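PDB 5LY8: tail component from Lactobacillus phage J-1, which probably binds saccharides on the Lactobacillus casei cell surface during infection, this chain being the second carbohydrate-binding module of the evolved distal tail protein. Local coordinates for residues G176-F181 against I193-V198; A92-V97 against A170-M175. All coordinates share one frame; numbering follows the deposited sequence.

Interaction 1. Residues G176-F181 against I193-V198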
ATOM      1  N   GLY A 176      18.769   4.919   0.572  1.00 19.93           N
ATOM      2  CA  GLY A 176      19.706   4.607  -0.511  1.00 20.30           C
ATOM      3  C   GLY A 176      19.187   3.369  -1.224  1.00 18.27           C
ATOM      4  O   GLY A 176      18.052   3.340  -1.703  1.00 20.96           O
ATOM      5  N   ASP A 177      20.013   2.292  -1.271  1.00 18.84           N
ATOM      6  CA  ASP A 177      19.618   1.018  -1.888  1.00 15.77           C
ATOM      7  C   ASP A 177      18.740   0.123  -1.009  1.00 15.17           C
ATOM      8  O   ASP A 177      18.218  -0.888  -1.507  1.00 15.34           O
ATOM      9  CB  ASP A 177      20.862   0.211  -2.302  1.00 16.13           C
ATOM     10  CG  ASP A 177      21.701   0.816  -3.399  1.00 18.24           C
ATOM     11  OD1 ASP A 177      21.125   1.387  -4.346  1.00 19.05           O
ATOM     12  OD2 ASP A 177      22.942   0.622  -3.373  1.00 19.84           O
ATOM     13  N   GLN A 178      18.521   0.490   0.263  1.00 14.19           N
ATOM     14  CA  GLN A 178      17.738  -0.339   1.161  1.00 14.34           C
ATOM     15  C   GLN A 178      16.274   0.022   1.101  1.00 14.96           C
ATOM     16  O   GLN A 178      15.911   1.178   1.366  1.00 15.73           O
ATOM     17  CB  GLN A 178      18.221  -0.245   2.626  1.00 15.51           C
ATOM     18  CG  GLN A 178      19.585  -0.891   2.857  1.00 15.97           C
ATOM     19  CD  GLN A 178      19.925  -1.087   4.311  1.00 15.87           C
ATOM     20  OE1 GLN A 178      19.135  -0.827   5.231  1.00 17.85           O
ATOM     21  NE2 GLN A 178      21.142  -1.552   4.539  1.00 18.52           N
ATOM     22  N   LEU A 179      15.452  -0.965   0.797  1.00 12.55           N
ATOM     23  CA  LEU A 179      14.020  -0.796   0.729  1.00 12.75           C
ATOM     24  C   LEU A 179      13.428  -1.555   1.918  1.00 14.44           C
ATOM     25  O   LEU A 179      13.661  -2.769   2.060  1.00 13.52           O
ATOM     26  CB  LEU A 179      13.532  -1.387  -0.607  1.00 13.06           C
ATOM     27  CG  LEU A 179      12.020  -1.369  -0.867  1.00 16.81           C
ATOM     28  CD1 LEU A 179      11.454   0.049  -0.828  1.00 16.82           C
ATOM     29  CD2 LEU A 179      11.711  -1.987  -2.186  1.00 17.66           C
ATOM     30  N   THR A 180      12.662  -0.849   2.776  1.00 12.86           N
ATOM     31  CA  THR A 180      12.040  -1.475   3.928  1.00 12.97           C
ATOM     32  C   THR A 180      10.525  -1.402   3.816  1.00 14.80           C
ATOM     33  O   THR A 180       9.943  -0.363   3.429  1.00 14.76           O
ATOM     34  CB  THR A 180      12.513  -0.787   5.208  1.00 15.40           C
ATOM     35  OG1 THR A 180      13.924  -0.940   5.317  1.00 14.66           O
ATOM     36  CG2 THR A 180      11.852  -1.335   6.491  1.00 15.17           C
ATOM     37  N   PHE A 181       9.884  -2.507   4.206  1.00 12.14           N
ATOM     38  CA  PHE A 181       8.449  -2.590   4.346  1.00 11.10           C
ATOM     39  C   PHE A 181       8.158  -2.895   5.801  1.00 12.04           C
ATOM     40  O   PHE A 181       8.778  -3.819   6.377  1.00 12.27           O
ATOM     41  CB  PHE A 181       7.925  -3.742   3.506  1.00 12.24           C
ATOM     42  CG  PHE A 181       8.091  -3.594   2.022  1.00 12.29           C
ATOM     43  CD1 PHE A 181       9.289  -3.937   1.400  1.00 13.65           C
ATOM     44  CD2 PHE A 181       7.052  -3.124   1.244  1.00 12.36           C
ATOM     45  CE1 PHE A 181       9.428  -3.796   0.020  1.00 14.31           C
ATOM     46  CE2 PHE A 181       7.196  -2.986  -0.132  1.00 13.00           C
ATOM     47  CZ  PHE A 181       8.376  -3.324  -0.736  1.00 12.82           C
ATOM     48  N   ILE A 193       8.666  -6.329   9.861  1.00 15.77           N
ATOM     49  CA  ILE A 193       9.736  -5.500   9.275  1.00 15.79           C
ATOM     50  C   ILE A 193      10.575  -6.339   8.339  1.00 15.82           C
ATOM     51  O   ILE A 193      11.104  -7.387   8.738  1.00 15.26           O
ATOM     52  CB  ILE A 193      10.584  -4.684  10.285  1.00 19.84           C
ATOM     53  CG1 ILE A 193      11.807  -3.990   9.592  1.00 20.24           C
ATOM     54  CG2 ILE A 193      10.973  -5.520  11.497  1.00 23.72           C
ATOM     55  CD1 ILE A 193      12.401  -2.795  10.289  1.00 29.64           C
ATOM     56  N   GLU A 194      10.707  -5.891   7.098  1.00 12.59           N
ATOM     57  CA  GLU A 194      11.547  -6.553   6.113  1.00 11.83           C
ATOM     58  C   GLU A 194      12.330  -5.507   5.367  1.00 14.01           C
ATOM     59  O   GLU A 194      11.714  -4.613   4.750  1.00 13.85           O
ATOM     60  CB  GLU A 194      10.682  -7.359   5.126  1.00 12.64           C
ATOM     61  CG  GLU A 194       9.967  -8.555   5.734  1.00 13.63           C
ATOM     62  CD  GLU A 194      10.804  -9.742   6.148  1.00 16.25           C
ATOM     63  OE1 GLU A 194      12.007  -9.804   5.820  1.00 15.10           O
ATOM     64  OE2 GLU A 194      10.209 -10.680   6.726  1.00 20.53           O
ATOM     65  N   THR A 195      13.653  -5.620   5.368  1.00 12.91           N
ATOM     66  CA  THR A 195      14.507  -4.720   4.619  1.00 12.75           C
ATOM     67  C   THR A 195      15.284  -5.528   3.617  1.00 14.67           C
ATOM     68  O   THR A 195      15.785  -6.602   3.954  1.00 13.23           O
ATOM     69  CB  THR A 195      15.477  -4.015   5.577  1.00 14.33           C
ATOM     70  OG1 THR A 195      14.721  -3.274   6.544  1.00 16.32           O
ATOM     71  CG2 THR A 195      16.456  -3.091   4.844  1.00 15.46           C
ATOM     72  N   ARG A 196      15.439  -5.021   2.383  1.00 13.88           N
ATOM     73  CA  ARG A 196      16.314  -5.676   1.406  1.00 13.85           C
ATOM     74  C   ARG A 196      17.187  -4.642   0.751  1.00 14.83           C
ATOM     75  O   ARG A 196      16.718  -3.541   0.433  1.00 14.10           O
ATOM     76  CB  ARG A 196      15.551  -6.464   0.319  1.00 14.56           C
ATOM     77  CG  ARG A 196      14.643  -7.581   0.858  1.00 14.31           C
ATOM     78  CD  ARG A 196      15.475  -8.731   1.455  1.00 14.91           C
ATOM     79  NE  ARG A 196      14.602  -9.828   1.883  1.00 13.50           N
ATOM     80  CZ  ARG A 196      13.914  -9.881   3.022  1.00 13.41           C
ATOM     81  NH1 ARG A 196      14.020  -8.904   3.924  1.00 13.71           N
ATOM     82  NH2 ARG A 196      13.105 -10.904   3.264  1.00 15.46           N
ATOM     83  N   THR A 197      18.447  -4.979   0.520  1.00 16.24           N
ATOM     84  CA  THR A 197      19.322  -4.081  -0.221  1.00 14.91           C
ATOM     85  C   THR A 197      19.087  -4.466  -1.654  1.00 17.14           C
ATOM     86  O   THR A 197      19.403  -5.606  -2.035  1.00 19.89           O
ATOM     87  CB  THR A 197      20.772  -4.273   0.178  1.00 17.29           C
ATOM     88  OG1 THR A 197      20.890  -3.965   1.566  1.00 19.02           O
ATOM     89  CG2 THR A 197      21.726  -3.385  -0.663  1.00 17.61           C
ATOM     90  N   VAL A 198      18.506  -3.553  -2.440  1.00 15.39           N
ATOM     91  CA  VAL A 198      18.163  -3.813  -3.830  1.00 14.25           C
ATOM     92  C   VAL A 198      19.178  -3.115  -4.732  1.00 17.60           C
ATOM     93  O   VAL A 198      19.321  -1.881  -4.694  1.00 16.81           O
ATOM     94  CB  VAL A 198      16.717  -3.342  -4.120  1.00 15.73           C
ATOM     95  CG1 VAL A 198      16.344  -3.572  -5.588  1.00 16.75           C
ATOM     96  CG2 VAL A 198      15.697  -4.042  -3.204  1.00 14.82           C
TER

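Interaction 2. Residues A92-V97 against A170-M175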
ATOM      1  N   ALA A  92      15.877  10.153  -4.125  1.00 16.78           N
ATOM      2  CA  ALA A  92      16.272  10.301  -2.735  1.00 17.81           C
ATOM      3  C   ALA A  92      15.438   9.471  -1.760  1.00 15.91           C
ATOM      4  O   ALA A  92      14.448   8.814  -2.141  1.00 15.24           O
ATOM      5  CB  ALA A  92      16.290  11.788  -2.356  1.00 20.89           C
ATOM      6  N   ASN A  93      15.856   9.486  -0.490  1.00 14.55           N
ATOM      7  CA  ASN A  93      15.208   8.727   0.574  1.00 14.53           C
ATOM      8  C   ASN A  93      13.806   9.229   0.875  1.00 13.79           C
ATOM      9  O   ASN A  93      13.494  10.403   0.663  1.00 14.15           O
ATOM     10  CB  ASN A  93      16.036   8.806   1.855  1.00 15.13           C
ATOM     11  CG  ASN A  93      17.420   8.216   1.812  1.00 22.10           C
ATOM     12  OD1 ASN A  93      18.209   8.412   2.758  1.00 24.39           O
ATOM     13  ND2 ASN A  93      17.745   7.508   0.741  1.00 17.14           N
ATOM     14  N   PHE A  94      12.936   8.334   1.352  1.00 12.53           N
ATOM     15  CA  PHE A  94      11.565   8.738   1.647  1.00 12.31           C
ATOM     16  C   PHE A  94      10.950   7.808   2.635  1.00 13.73           C
ATOM     17  O   PHE A  94      11.487   6.734   2.902  1.00 12.45           O
ATOM     18  CB  PHE A  94      10.701   8.713   0.348  1.00 13.29           C
ATOM     19  CG  PHE A  94      10.581   7.373  -0.349  1.00 12.77           C
ATOM     20  CD1 PHE A  94       9.827   6.338   0.209  1.00 13.92           C
ATOM     21  CD2 PHE A  94      11.214   7.147  -1.566  1.00 13.73           C
ATOM     22  CE1 PHE A  94       9.751   5.088  -0.423  1.00 14.30           C
ATOM     23  CE2 PHE A  94      11.080   5.914  -2.221  1.00 14.60           C
ATOM     24  CZ  PHE A  94      10.368   4.890  -1.638  1.00 13.46           C
ATOM     25  N   GLN A  95       9.792   8.210   3.157  1.00 12.31           N
ATOM     26  CA  GLN A  95       8.898   7.302   3.858  1.00 12.47           C
ATOM     27  C   GLN A  95       7.479   7.555   3.395  1.00 12.17           C
ATOM     28  O   GLN A  95       7.056   8.715   3.244  1.00 12.38           O
ATOM     29  CB  GLN A  95       9.022   7.301   5.378  1.00 15.46           C
ATOM     30  CG  GLN A  95       8.605   8.562   6.078  1.00 17.21           C
ATOM     31  CD  GLN A  95       8.470   8.342   7.569  1.00 29.10           C
ATOM     32  OE1 GLN A  95       8.358   7.202   8.049  1.00 23.25           O
ATOM     33  NE2 GLN A  95       8.367   9.427   8.318  1.00 26.99           N
ATOM     34  N   PHE A  96       6.745   6.469   3.200  1.00 10.20           N
ATOM     35  CA  PHE A  96       5.348   6.473   2.741  1.00  9.88           C
ATOM     36  C   PHE A  96       4.561   5.707   3.775  1.00 11.39           C
ATOM     37  O   PHE A  96       4.801   4.506   3.931  1.00 11.04           O
ATOM     38  CB  PHE A  96       5.329   5.786   1.381  1.00 10.91           C
ATOM     39  CG  PHE A  96       4.006   5.557   0.711  1.00 10.18           C
ATOM     40  CD1 PHE A  96       3.061   6.580   0.599  1.00 10.73           C
ATOM     41  CD2 PHE A  96       3.739   4.358   0.082  1.00 10.15           C
ATOM     42  CE1 PHE A  96       1.870   6.388  -0.107  1.00 10.99           C
ATOM     43  CE2 PHE A  96       2.542   4.161  -0.611  1.00 11.52           C
ATOM     44  CZ  PHE A  96       1.621   5.184  -0.727  1.00 11.22           C
ATOM     45  N   VAL A  97       3.687   6.398   4.511  1.00 10.05           N
ATOM     46  CA  VAL A  97       3.057   5.842   5.708  1.00  9.97           C
ATOM     47  C   VAL A  97       1.560   5.861   5.575  1.00 10.27           C
ATOM     48  O   VAL A  97       0.980   6.938   5.323  1.00 11.18           O
ATOM     49  CB  VAL A  97       3.499   6.657   6.952  1.00 12.94           C
ATOM     50  CG1 VAL A  97       2.912   6.070   8.241  1.00 13.30           C
ATOM     51  CG2 VAL A  97       5.030   6.722   7.058  1.00 13.38           C
ATOM     52  N   ALA A 170       1.236   0.784   7.830  1.00 10.34           N
ATOM     53  CA  ALA A 170       1.894   0.117   6.704  1.00 10.39           C
ATOM     54  C   ALA A 170       2.861   1.124   6.122  1.00 11.27           C
ATOM     55  O   ALA A 170       2.459   2.227   5.725  1.00 11.22           O
ATOM     56  CB  ALA A 170       0.871  -0.315   5.655  1.00 11.20           C
ATOM     57  N   VAL A 171       4.162   0.787   6.112  1.00 10.86           N
ATOM     58  CA  VAL A 171       5.182   1.748   5.742  1.00 10.09           C
ATOM     59  C   VAL A 171       6.107   1.203   4.686  1.00 11.23           C
ATOM     60  O   VAL A 171       6.538   0.041   4.757  1.00 11.11           O
ATOM     61  CB  VAL A 171       6.021   2.114   7.003  1.00 12.55           C
ATOM     62  CG1 VAL A 171       7.037   3.210   6.689  1.00 13.68           C
ATOM     63  CG2 VAL A 171       5.131   2.514   8.182  1.00 13.12           C
ATOM     64  N   ILE A 172       6.453   2.053   3.707  1.00 10.41           N
ATOM     65  CA  ILE A 172       7.538   1.776   2.781  1.00 10.00           C
ATOM     66  C   ILE A 172       8.572   2.887   2.984  1.00 12.34           C
ATOM     67  O   ILE A 172       8.219   4.074   2.933  1.00 11.35           O
ATOM     68  CB  ILE A 172       7.113   1.737   1.300  1.00 11.05           C
ATOM     69  CG1 ILE A 172       5.917   0.811   1.089  1.00 11.43           C
ATOM     70  CG2 ILE A 172       8.313   1.292   0.446  1.00 11.37           C
ATOM     71  CD1 ILE A 172       5.474   0.777  -0.351  1.00 11.29           C
ATOM     72  N   THR A 173       9.825   2.527   3.237  0.50 12.20           N
ATOM     73  CA  THR A 173      10.898   3.509   3.398  0.50 12.11           C
ATOM     74  C   THR A 173      12.040   3.145   2.452  0.50 13.85           C
ATOM     75  O   THR A 173      12.294   1.964   2.220  0.50 15.48           O
ATOM     76  CB  THR A 173      11.401   3.573   4.862  0.50 16.90           C
ATOM     77  OG1 THR A 173      10.299   3.679   5.754  0.50 20.83           O
ATOM     78  CG2 THR A 173      12.317   4.754   5.121  0.50 15.42           C
ATOM     79  N   LYS A 174      12.727   4.166   1.914  1.00 12.00           N
ATOM     80  CA  LYS A 174      13.908   3.991   1.081  1.00 12.63           C
ATOM     81  C   LYS A 174      15.035   4.746   1.756  1.00 14.73           C
ATOM     82  O   LYS A 174      14.887   5.922   2.090  1.00 13.59           O
ATOM     83  CB  LYS A 174      13.664   4.569  -0.310  1.00 13.94           C
ATOM     84  CG  LYS A 174      14.890   4.554  -1.204  1.00 13.99           C
ATOM     85  CD  LYS A 174      14.606   5.157  -2.548  1.00 14.34           C
ATOM     86  CE  LYS A 174      15.765   4.965  -3.477  1.00 16.68           C
ATOM     87  NZ  LYS A 174      15.449   5.504  -4.829  1.00 17.12           N
ATOM     88  N   MET A 175      16.172   4.049   1.953  1.00 14.11           N
ATOM     89  CA  MET A 175      17.388   4.602   2.544  0.50 15.03           C
ATOM     90  C   MET A 175      18.500   4.116   1.618  1.00 20.56           C
ATOM     91  O   MET A 175      18.953   2.968   1.760  1.00 19.47           O
ATOM     92  CB  MET A 175      17.561   4.114   3.997  0.50 16.75           C
ATOM     93  CG  MET A 175      16.432   4.548   4.939  0.50 19.28           C
ATOM     94  SD  MET A 175      16.233   6.351   5.052  0.50 23.06           S
ATOM     95  CE  MET A 175      17.563   6.762   6.131  0.50 22.31           C
TER
HETATM   96  O   HOH W   1      13.245   7.779  -4.443  1.00 14.01           O
HETATM   97  O   HOH W   2      10.124   5.245   8.594  1.00 35.71           O
HETATM   98  O   HOH W   3       2.572   2.721   2.993  1.00 10.72           O

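Interaction 1. Residues G176-F181 against I193-V198
The Phe-181 ring turns an edge, near its own plane, to the carbonyl oxygen of Glu-194, while Phe-154 of strand 151-158 meets the same ring edge-to-face. Glu-194 O accepts a hydrogen bond from Phe-181 N at 2.8 Å. The guanidinium of Arg-196 has Glu-194 OE1 at its edge and in its plane; NH1 and NH2 both grip this one oxygen, at 2.9 and 3.0 Å. NH2 comes from above the carboxylate plane and NH1 on the anti side, and NH1 also reaches Thr-195 O, so the group is fixed against its own strand.

The segments lie on the two arms of an antiparallel beta hairpin, strands 178-185 and 191-197, at one margin of the six-stranded sheet in a concanavalin-like beta sandwich. Leu-179 and Arg-196 form a hydrogen-bonded pair, with Leu-179 N to Arg-196 O at 2.9 Å; Val-198 N extends the bonding to Asp-177 O at 2.8 Å. Leu-179 and Phe-181 face the second sheet, touching Val-144 and Phe-140. On the other face, Thr-180 and Thr-195 form a non-hydrogen-bonded pair whose hydroxyls share a hydrogen bond, OG1 to OG1 at 2.8 Å, in which either could be the donor. Each OG1 lies anti to its carbonyl carbon (chi1 -61° and -60°), which brings the two oxygens together. Beside them, Gln-178 OE1 rests 3.5 Å from Thr-195 CG2.

Interaction 2. Residues A92-V97 against A170-M175
Phe-94 and Lys-174, a hydrogen-bonded antiparallel pair, meet through backbone and side chain. Phe-94 N donates to Lys-174 O at 3.2 Å, and Lys-174 N returns a bond to Phe-94 O. Two residues on, Phe-96 and Ile-172 repeat the pairing, with Phe-96 N to Ile-172 O at 2.8 Å.

A CH-pi contact joins the side chains: Lys-174 CB stands over one face of the Phe-94 ring, offset toward its rim, 3.6 Å from the centroid and 18° off the normal. CG of Phe-94 sits between its backbone N and carbonyl carbon (chi1 60°), which brings the ring across toward the lysine; the extended lysine chain runs on past CE2. Ile-172 O lies at the ring edge.

Ile-172 CD1 meets the edge of the Phe-96 ring at CD2, 4.0 Å away, the two side chains pointing the same way. On the other face of the sheet, Val-97 CG2 lies 4.1 Å from Val-171 CG1.

Waters bridge backbone carbonyls and the lysine ammonium. One donates to Ala-92 O at 2.8 Å and accepts from Lys-174 NZ, which also bonds Thr-91 O and Phe-201 O and makes a cation-pi contact with Phe-201. Another donates to both Phe-96 O and Ala-170 O. The buried lysine thus sets CB over an aromatic face and CD beside its rim, and its ammonium against carbonyls, water and a ring, probably offsetting the cost of burying a charge.

Overall arrangement
After strand 11-20 and several shorter ones, the chain reaches 92-97, which leads into strand 94-103. It then passes through strands of the second, mixed sheet and the residues of one magnesium site (Asn-105, Ala-106, Glu-108, Asp-130, Ser-132 and Asn-135) before returning along strand 166-175, where interaction 2 closes this long loop. A tight turn at Gly-176 and Asp-177 leads straight into strand 178-185, and interaction 1 closes the much shorter loop of the following hairpin. The contacts are therefore in series, neither nested nor crossed. Neighbouring strands 166-175 and 178-185 are joined by Thr-180 N to Thr-173 O at 2.9 Å, so both contacts belong to one antiparallel sheet: interaction 2 ties its middle, interaction 1 its outermost strand 191-197.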